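Local coordinates for protein putative Acetyltransferase (Lactobacillus plantarum WCFS1, PDB 3EFA) that probably transfers an acetyl group from acetyl-CoA to an amine substrate, as a putative N-acetyltransferase of the GNAT family, at residues A[62-65]-A[71-74]; A[47-52]-A[90-95]; A[27-32]-A[79-84]. All blocks are in the same frame, centred on the assembly; numbering follows the deposited sequence.

Overall arrangement
Contact 1 and contact 2 belong to one layered unit. Contact 1 pairs strands 57-66 and 71-79, and contact 2 lays helix 88-102 on the neighbouring strand 48-52. Their centres are 11 Å apart and they touch. L62 O lies 2.9 Å from A49 N, a probable hydrogen bond, and L92 CD2 packs 3.9 Å from L62 N. Contact 3 stands apart at the surface, its centre about 20 Å from that of contact 1 and 17 Å from that of contact 2. It ties helix 12-29 to the turn between strand 71-79 and helix 88-102. A formate bound beside it lies where the pyrophosphate of acetyl-CoA probably binds.

Contact 1. Residues A[62-65]-A[71-74]; sequences LRLE and VMRF. With FMT (formic acid), chain B.
E65 and R73 carry opposite charges and sit opposite in register in a beta hairpin, yet they form no salt bridge. Their side chains pass at an angle: E65 OE1 stays 4.2 Å from R73 NH1, and the carboxylate and guanidinium planes are 63° apart. The hairpin joins strands 57-66 and 71-79, central antiparallel strands of the GNAT sheet. Its backbone holds the two residues as a hydrogen-bonded pair. E65 N donates to R73 O at 2.9 Å. R73 N returns a bond to E65 O at 3.1 Å.

The charges are matched elsewhere. R63, two residues back on the same strand, grips E65 side-on: NE and NH2 both reach OE2, from one face of the carboxylate. R63 NH1 also makes salt bridges to D39 and D42. R73 has CG anti to the backbone N (chi1 177°) and bends at chi3, and its NE makes a salt bridge to E109 of strand 107-113. OE1 of E65 rests against the aliphatic part of R73, with R73 CD 3.4 Å away.

L62, L64 and F74 form the apolar side, which helix 88-102 covers through L93, A96 and W99. L62 lies alongside F74, and its CD1 is 3.9 Å from F74 CD1. L64 CD2 meets the ring at its edge. M72, a selenomethionine, sets its CG over one face of the F74 ring. The bends at chi2 and chi3 carry its SE to 3.7 Å from E65 N and also up to L64 CD2. At the polar end, a formate, probably from the crystallisation liquor, sets its O1 at the edge of the R73 guanidinium, in its plane, 3.2 Å from R73 NH2.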
loop_
_atom_site.group_PDB
_atom_site.type_symbol
_atom_site.label_atom_id
_atom_site.label_comp_id
_atom_site.label_asym_id
_atom_site.label_seq_id
_atom_site.Cartn_x
_atom_site.Cartn_y
_atom_site.Cartn_z
ATOM N N LEU A 62 4.682 -4.285 20.388
ATOM C CA LEU A 62 4.048 -4.234 19.065
ATOM C C LEU A 62 3.154 -5.471 18.826
ATOM O O LEU A 62 3.312 -6.501 19.491
ATOM C CB LEU A 62 5.095 -4.058 17.948
ATOM C CG LEU A 62 6.134 -5.151 17.647
ATOM C CD1 LEU A 62 5.543 -6.308 16.835
ATOM C CD2 LEU A 62 7.333 -4.549 16.914
ATOM N N ARG A 63 2.212 -5.359 17.892
ATOM C CA ARG A 63 1.289 -6.452 17.593
ATOM C C ARG A 63 1.676 -7.164 16.287
ATOM O O ARG A 63 1.913 -6.520 15.250
ATOM C CB ARG A 63 -0.167 -5.940 17.525
ATOM C CG ARG A 63 -1.241 -7.050 17.300
ATOM C CD ARG A 63 -2.692 -6.548 17.471
ATOM N NE ARG A 63 -3.184 -5.803 16.302
ATOM C CZ ARG A 63 -4.432 -5.352 16.148
ATOM N NH1 ARG A 63 -5.355 -5.564 17.095
ATOM N NH2 ARG A 63 -4.763 -4.689 15.036
ATOM N N LEU A 64 1.737 -8.491 16.329
ATOM C CA LEU A 64 2.068 -9.246 15.117
ATOM C C LEU A 64 0.820 -9.498 14.249
ATOM O O LEU A 64 -0.146 -10.112 14.707
ATOM C CB LEU A 64 2.817 -10.541 15.480
ATOM C CG LEU A 64 4.143 -10.179 16.186
ATOM C CD1 LEU A 64 4.460 -11.043 17.386
ATOM C CD2 LEU A 64 5.336 -10.123 15.209
ATOM N N GLU A 65 0.849 -8.977 13.015
ATOM C CA GLU A 65 -0.276 -9.051 12.075
ATOM C C GLU A 65 0.138 -9.634 10.703
ATOM O O GLU A 65 0.308 -8.895 9.719
ATOM C CB GLU A 65 -0.926 -7.665 11.882
ATOM C CG GLU A 65 -1.251 -6.911 13.181
ATOM C CD GLU A 65 -1.843 -5.510 12.957
ATOM O OE1 GLU A 65 -2.200 -5.168 11.801
ATOM O OE2 GLU A 65 -1.947 -4.745 13.945
ATOM N N VAL A 71 4.138 -11.466 3.707
ATOM C CA VAL A 71 4.311 -10.126 4.256
ATOM C C VAL A 71 3.842 -10.073 5.719
ATOM O O VAL A 71 2.704 -10.443 6.025
ATOM C CB VAL A 71 3.545 -9.066 3.413
ATOM C CG1 VAL A 71 3.648 -7.685 4.055
ATOM C CG2 VAL A 71 4.076 -9.030 1.961
HETATM N N MSE A 72 4.734 -9.644 6.617
HETATM C CA MSE A 72 4.386 -9.438 8.024
HETATM C C MSE A 72 4.159 -7.968 8.322
HETATM O O MSE A 72 5.034 -7.143 8.077
HETATM C CB MSE A 72 5.478 -9.960 8.957
HETATM C CG MSE A 72 5.246 -9.571 10.421
HETATM SE SE MSE A 72 3.733 -10.482 11.302
HETATM C CE MSE A 72 4.413 -12.312 11.079
ATOM N N ARG A 73 2.985 -7.636 8.845
ATOM C CA ARG A 73 2.744 -6.271 9.301
ATOM C C ARG A 73 2.952 -6.178 10.822
ATOM O O ARG A 73 2.456 -7.023 11.581
ATOM C CB ARG A 73 1.356 -5.767 8.874
ATOM C CG ARG A 73 1.013 -4.357 9.381
ATOM C CD ARG A 73 -0.453 -4.008 9.104
ATOM N NE ARG A 73 -0.735 -4.110 7.683
ATOM C CZ ARG A 73 -1.942 -4.045 7.129
ATOM N NH1 ARG A 73 -3.022 -3.889 7.882
ATOM N NH2 ARG A 73 -2.061 -4.150 5.808
ATOM N N PHE A 74 3.725 -5.179 11.248
ATOM C CA PHE A 74 3.920 -4.890 12.669
ATOM C C PHE A 74 3.034 -3.701 13.074
ATOM O O PHE A 74 3.201 -2.601 12.541
ATOM C CB PHE A 74 5.381 -4.535 12.950
ATOM C CG PHE A 74 6.381 -5.538 12.421
ATOM C CD1 PHE A 74 6.601 -6.749 13.087
ATOM C CD2 PHE A 74 7.128 -5.256 11.273
ATOM C CE1 PHE A 74 7.538 -7.669 12.613
ATOM C CE2 PHE A 74 8.068 -6.170 10.784
ATOM C CZ PHE A 74 8.277 -7.379 11.453
HETATM C C FMT B . -5.757 -3.067 5.287
HETATM O O1 FMT B . -5.206 -4.164 5.254
HETATM O O2 FMT B . -5.181 -2.040 5.640
#

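Contact 2. Residues A[47-52]-A[90-95]; sequences EYAVLY and RQLLTA
L92 is the main residue of helix 88-102 to meet strand 48-52, and it does so through both branches of its side chain. The contact is apolar, with A49 and L51 on the strand side. L92 has CG anti to the backbone N (chi1 -175°), which sends the two methyls toward the sheet. L92 CD1 touches A49 CB at 4.0 Å. The same methyl lies 4.4 Å from L51 CB, so it sits against two residues that project on one face of the strand. L51 in turn reaches up to the helix. Its CD1 is 4.4 Å from Q91 CB and equally far from L92 N. Q91 touches through CB, and its amide turns off from the strand.

The second kind of contact is methyl against backbone. L92 CD2 rests 3.8 Å from A49 O. That carbonyl oxygen is not left without a polar partner, since it also takes part in a hydrogen bond with T61 OG1. The helix segment makes no hydrogen bond to this strand segment.

The axes of segments 48-52 and 90-95 approach to 9.1 Å, with their directions 135° apart. The helix therefore runs slantwise against the strand.

Strand 48-52 lies between strands 5-9 and 57-66. I6 of the first strand touches both L51 and L92, and L62 of the second touches A49. Y48, V50 and Y52 instead touch helix 12-29. The sheet is thus layered between helices 88-102 and 12-29, as in the GNAT fold.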
loop_
_atom_site.group_PDB
_atom_site.type_symbol
_atom_site.label_atom_id
_atom_site.label_comp_id
_atom_site.label_asym_id
_atom_site.label_seq_id
_atom_site.Cartn_x
_atom_site.Cartn_y
_atom_site.Cartn_z
ATOM N N GLU A 47 -0.832 -12.926 18.650
ATOM C CA GLU A 47 0.481 -12.858 19.302
ATOM C C GLU A 47 1.018 -11.435 19.428
ATOM O O GLU A 47 0.897 -10.639 18.500
ATOM C CB GLU A 47 1.486 -13.745 18.565
ATOM C CG GLU A 47 1.130 -15.228 18.669
ATOM C CD GLU A 47 2.121 -16.147 17.980
ATOM O OE1 GLU A 47 2.365 -15.987 16.754
ATOM O OE2 GLU A 47 2.635 -17.053 18.667
ATOM N N TYR A 48 1.622 -11.117 20.572
ATOM C CA TYR A 48 2.188 -9.775 20.773
ATOM C C TYR A 48 3.674 -9.860 21.112
ATOM O O TYR A 48 4.126 -10.849 21.673
ATOM C CB TYR A 48 1.410 -9.012 21.865
ATOM C CG TYR A 48 -0.090 -8.982 21.616
ATOM C CD1 TYR A 48 -0.694 -7.877 21.014
ATOM C CD2 TYR A 48 -0.902 -10.075 21.949
ATOM C CE1 TYR A 48 -2.067 -7.849 20.768
ATOM C CE2 TYR A 48 -2.278 -10.058 21.695
ATOM C CZ TYR A 48 -2.859 -8.935 21.104
ATOM O OH TYR A 48 -4.222 -8.889 20.839
ATOM N N ALA A 49 4.436 -8.833 20.737
ATOM C CA ALA A 49 5.846 -8.734 21.112
ATOM C C ALA A 49 6.006 -7.726 22.249
ATOM O O ALA A 49 5.595 -6.575 22.103
ATOM C CB ALA A 49 6.719 -8.322 19.889
ATOM N N VAL A 50 6.605 -8.152 23.370
ATOM C CA VAL A 50 6.809 -7.270 24.524
ATOM C C VAL A 50 8.253 -7.291 25.052
ATOM O O VAL A 50 8.820 -8.371 25.276
ATOM C CB VAL A 50 5.816 -7.617 25.695
ATOM C CG1 VAL A 50 6.011 -6.681 26.896
ATOM C CG2 VAL A 50 4.379 -7.577 25.227
ATOM N N LEU A 51 8.838 -6.103 25.256
ATOM C CA LEU A 51 10.174 -5.967 25.870
ATOM C C LEU A 51 10.090 -5.589 27.363
ATOM O O LEU A 51 9.479 -4.585 27.733
ATOM C CB LEU A 51 11.052 -4.961 25.093
ATOM C CG LEU A 51 12.565 -4.851 25.426
ATOM C CD1 LEU A 51 13.422 -4.395 24.223
ATOM C CD2 LEU A 51 12.875 -3.973 26.678
ATOM N N TYR A 52 10.709 -6.409 28.209
ATOM C CA TYR A 52 10.692 -6.231 29.673
ATOM C C TYR A 52 12.085 -5.849 30.227
ATOM O O TYR A 52 13.099 -6.486 29.889
ATOM C CB TYR A 52 10.271 -7.540 30.352
ATOM C CG TYR A 52 8.891 -8.077 30.001
ATOM C CD1 TYR A 52 7.801 -7.859 30.849
ATOM C CD2 TYR A 52 8.680 -8.837 28.843
ATOM C CE1 TYR A 52 6.533 -8.359 30.543
ATOM C CE2 TYR A 52 7.413 -9.348 28.529
ATOM C CZ TYR A 52 6.343 -9.106 29.389
ATOM O OH TYR A 52 5.081 -9.606 29.097
ATOM N N ARG A 90 13.321 0.500 18.833
ATOM C CA ARG A 90 14.173 0.077 17.723
ATOM C C ARG A 90 14.749 -1.318 17.962
ATOM O O ARG A 90 14.835 -2.131 17.034
ATOM C CB ARG A 90 15.295 1.109 17.499
ATOM C CG ARG A 90 15.937 1.078 16.116
ATOM C CD ARG A 90 16.817 2.314 15.846
ATOM N NE ARG A 90 17.717 2.591 16.960
ATOM C CZ ARG A 90 17.743 3.733 17.646
ATOM N NH1 ARG A 90 16.941 4.736 17.307
ATOM N NH2 ARG A 90 18.589 3.874 18.665
ATOM N N GLN A 91 15.139 -1.580 19.216
ATOM C CA GLN A 91 15.615 -2.891 19.654
ATOM C C GLN A 91 14.530 -3.972 19.491
ATOM O O GLN A 91 14.803 -5.073 18.997
ATOM C CB GLN A 91 16.055 -2.818 21.121
ATOM C CG GLN A 91 16.984 -3.937 21.589
ATOM C CD GLN A 91 18.436 -3.481 21.742
ATOM O OE1 GLN A 91 18.724 -2.281 21.739
ATOM N NE2 GLN A 91 19.354 -4.440 21.884
ATOM N N LEU A 92 13.305 -3.658 19.908
ATOM C CA LEU A 92 12.175 -4.581 19.759
ATOM C C LEU A 92 11.923 -4.938 18.289
ATOM O O LEU A 92 11.777 -6.122 17.937
ATOM C CB LEU A 92 10.896 -3.997 20.385
ATOM C CG LEU A 92 9.659 -4.925 20.400
ATOM C CD1 LEU A 92 9.971 -6.311 20.994
ATOM C CD2 LEU A 92 8.465 -4.307 21.121
ATOM N N LEU A 93 11.883 -3.912 17.438
ATOM C CA LEU A 93 11.616 -4.107 16.022
ATOM C C LEU A 93 12.681 -4.970 15.345
ATOM O O LEU A 93 12.351 -5.890 14.580
ATOM C CB LEU A 93 11.486 -2.762 15.305
ATOM C CG LEU A 93 11.245 -2.832 13.791
ATOM C CD1 LEU A 93 9.903 -3.525 13.473
ATOM C CD2 LEU A 93 11.320 -1.429 13.146
ATOM N N THR A 94 13.950 -4.674 15.626
ATOM C CA THR A 94 15.059 -5.495 15.117
ATOM C C THR A 94 14.884 -6.965 15.526
ATOM O O THR A 94 15.140 -7.867 14.732
ATOM C CB THR A 94 16.445 -4.974 15.592
ATOM O OG1 THR A 94 16.673 -3.654 15.081
ATOM C CG2 THR A 94 17.577 -5.890 15.119
ATOM N N ALA A 95 14.416 -7.211 16.752
ATOM C CA ALA A 95 14.133 -8.596 17.156
ATOM C C ALA A 95 12.891 -9.206 16.476
ATOM O O ALA A 95 12.884 -10.385 16.130
ATOM C CB ALA A 95 14.059 -8.728 18.680
#

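Contact 3. Residues A[27-32]-A[79-84]; sequences VEERGI and TRKAYR. With FMT (formic acid), chain C.
The probable acetyl-CoA pyrophosphate loop of the GNAT fold begins at R84, which is bound to E29 at the end of helix 12-29. The two side chains come from opposite directions and meet end-on. R84 NH2 donates to E29 OE1 at 2.9 Å, and R84 NH1 donates to E29 OE2 at 3.0 Å. Both bonds are nearly straight. Each oxygen is met on its syn side, and the planes are 29° apart. This is a two-pronged salt bridge between nearly coplanar groups. E29 reaches it with CG anti to the backbone N (chi1 170°) and the rest of its chain extended.

The rotation of the guanidinium is fixed from its own segment as well. R84 NE donates to T79 O at 2.9 Å, and NH2 adds a weak bond to the same oxygen. K81 CA covers one face of the guanidinium, 3.7 Å above its centre. K81 also brings its CG to 4.4 Å from E29 OE1. A leucine in place of R84 would probably leave the E29 carboxylate without its mate and T79 O without its side-chain donors, so this salt bridge from turn to helix would be lost.

A formate, probably from the crystallisation liquor, lies on the backbone side of R84, its O2 3.5 Å from R84 CA. It is hydrogen-bonded to G85 N and G89 N, which suggests that it occupies an anion site. The segment from R84 to G89 fits the R/Q-x-x-G-x-G/A signature, whose backbone amides typically bind the pyrophosphate of acetyl-CoA in GNAT enzymes.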
loop_
_atom_site.group_PDB
_atom_site.type_symbol
_atom_site.label_atom_id
_atom_site.label_comp_id
_atom_site.label_asym_id
_atom_site.label_seq_id
_atom_site.Cartn_x
_atom_site.Cartn_y
_atom_site.Cartn_z
ATOM N N VAL A 27 -5.236 5.329 24.492
ATOM C CA VAL A 27 -6.539 5.702 25.036
ATOM C C VAL A 27 -6.456 6.875 26.029
ATOM O O VAL A 27 -7.131 7.884 25.862
ATOM C CB VAL A 27 -7.282 4.479 25.683
ATOM C CG1 VAL A 27 -8.648 4.889 26.259
ATOM C CG2 VAL A 27 -7.471 3.369 24.669
ATOM N N GLU A 28 -5.626 6.749 27.059
ATOM C CA GLU A 28 -5.613 7.758 28.118
ATOM C C GLU A 28 -4.764 8.995 27.809
ATOM O O GLU A 28 -5.216 10.127 27.978
ATOM C CB GLU A 28 -5.226 7.126 29.461
ATOM C CG GLU A 28 -6.342 6.219 30.006
ATOM C CD GLU A 28 -5.972 5.489 31.289
ATOM O OE1 GLU A 28 -6.465 4.361 31.479
ATOM O OE2 GLU A 28 -5.208 6.037 32.107
ATOM N N GLU A 29 -3.540 8.774 27.350
ATOM C CA GLU A 29 -2.618 9.867 27.100
ATOM C C GLU A 29 -2.988 10.661 25.841
ATOM O O GLU A 29 -2.866 11.886 25.820
ATOM C CB GLU A 29 -1.179 9.342 26.995
ATOM C CG GLU A 29 -0.170 10.376 26.501
ATOM C CD GLU A 29 1.227 9.798 26.338
ATOM O OE1 GLU A 29 1.466 8.666 26.809
ATOM O OE2 GLU A 29 2.089 10.474 25.739
ATOM N N ARG A 30 -3.452 9.966 24.806
ATOM C CA ARG A 30 -3.688 10.607 23.513
ATOM C C ARG A 30 -5.156 10.713 23.099
ATOM O O ARG A 30 -5.460 11.242 22.040
ATOM C CB ARG A 30 -2.859 9.924 22.423
ATOM C CG ARG A 30 -1.369 10.160 22.599
ATOM C CD ARG A 30 -0.545 9.176 21.808
ATOM N NE ARG A 30 -0.861 9.231 20.390
ATOM C CZ ARG A 30 -0.196 8.560 19.456
ATOM N NH1 ARG A 30 0.827 7.782 19.798
ATOM N NH2 ARG A 30 -0.554 8.670 18.182
ATOM N N GLY A 31 -6.057 10.204 23.935
ATOM C CA GLY A 31 -7.480 10.419 23.746
ATOM C C GLY A 31 -8.168 9.674 22.615
ATOM O O GLY A 31 -9.250 10.065 22.180
ATOM N N ILE A 32 -7.562 8.600 22.127
ATOM C CA ILE A 32 -8.249 7.771 21.147
ATOM C C ILE A 32 -9.332 6.913 21.821
ATOM O O ILE A 32 -9.161 6.410 22.950
ATOM C CB ILE A 32 -7.267 6.893 20.358
ATOM C CG1 ILE A 32 -6.290 7.780 19.579
ATOM C CG2 ILE A 32 -8.021 5.947 19.414
ATOM C CD1 ILE A 32 -4.977 7.093 19.225
ATOM N N THR A 79 5.497 2.816 23.390
ATOM C CA THR A 79 6.510 2.724 24.440
ATOM C C THR A 79 6.063 3.485 25.685
ATOM O O THR A 79 5.542 4.597 25.577
ATOM C CB THR A 79 7.860 3.314 23.954
ATOM O OG1 THR A 79 8.378 2.518 22.881
ATOM C CG2 THR A 79 8.894 3.374 25.094
ATOM N N ARG A 80 6.269 2.890 26.860
ATOM C CA ARG A 80 5.959 3.553 28.129
ATOM C C ARG A 80 6.637 4.930 28.178
ATOM O O ARG A 80 7.814 5.074 27.800
ATOM C CB ARG A 80 6.395 2.687 29.325
ATOM C CG ARG A 80 5.836 3.151 30.673
ATOM C CD ARG A 80 6.374 2.353 31.864
ATOM N NE ARG A 80 5.936 0.961 31.879
ATOM C CZ ARG A 80 5.150 0.407 32.809
ATOM N NH1 ARG A 80 4.680 1.114 33.832
ATOM N NH2 ARG A 80 4.833 -0.877 32.719
ATOM N N LYS A 81 5.894 5.929 28.654
ATOM C CA LYS A 81 6.314 7.322 28.557
ATOM C C LYS A 81 7.694 7.630 29.144
ATOM O O LYS A 81 8.507 8.319 28.517
ATOM C CB LYS A 81 5.272 8.258 29.166
ATOM C CG LYS A 81 5.378 9.677 28.622
ATOM C CD LYS A 81 4.705 10.691 29.527
ATOM C CE LYS A 81 4.918 12.105 29.006
ATOM N NZ LYS A 81 4.487 13.135 29.991
ATOM N N ALA A 82 7.967 7.131 30.339
ATOM C CA ALA A 82 9.238 7.450 30.974
ATOM C C ALA A 82 10.454 6.859 30.236
ATOM O O ALA A 82 11.589 7.254 30.497
ATOM C CB ALA A 82 9.222 7.015 32.446
ATOM N N TYR A 83 10.223 5.930 29.310
ATOM C CA TYR A 83 11.325 5.207 28.669
ATOM C C TYR A 83 11.495 5.525 27.182
ATOM O O TYR A 83 12.273 4.871 26.481
ATOM C CB TYR A 83 11.154 3.697 28.867
ATOM C CG TYR A 83 11.229 3.284 30.313
ATOM C CD1 TYR A 83 12.435 2.877 30.877
ATOM C CD2 TYR A 83 10.100 3.320 31.128
ATOM C CE1 TYR A 83 12.511 2.506 32.218
ATOM C CE2 TYR A 83 10.169 2.954 32.465
ATOM C CZ TYR A 83 11.378 2.549 33.001
ATOM O OH TYR A 83 11.452 2.182 34.326
ATOM N N ARG A 84 10.760 6.522 26.701
ATOM C CA ARG A 84 10.852 6.917 25.302
ATOM C C ARG A 84 12.196 7.591 25.005
ATOM O O ARG A 84 12.781 8.251 25.874
ATOM C CB ARG A 84 9.685 7.841 24.911
ATOM C CG ARG A 84 8.303 7.307 25.295
ATOM C CD ARG A 84 7.176 7.931 24.473
ATOM N NE ARG A 84 5.895 7.320 24.811
ATOM C CZ ARG A 84 4.816 7.983 25.218
ATOM N NH1 ARG A 84 4.837 9.306 25.308
ATOM N NH2 ARG A 84 3.706 7.314 25.530
HETATM C C FMT C . 10.728 4.613 21.594
HETATM O O1 FMT C . 11.321 3.656 22.100
HETATM O O2 FMT C . 10.830 5.778 21.986
#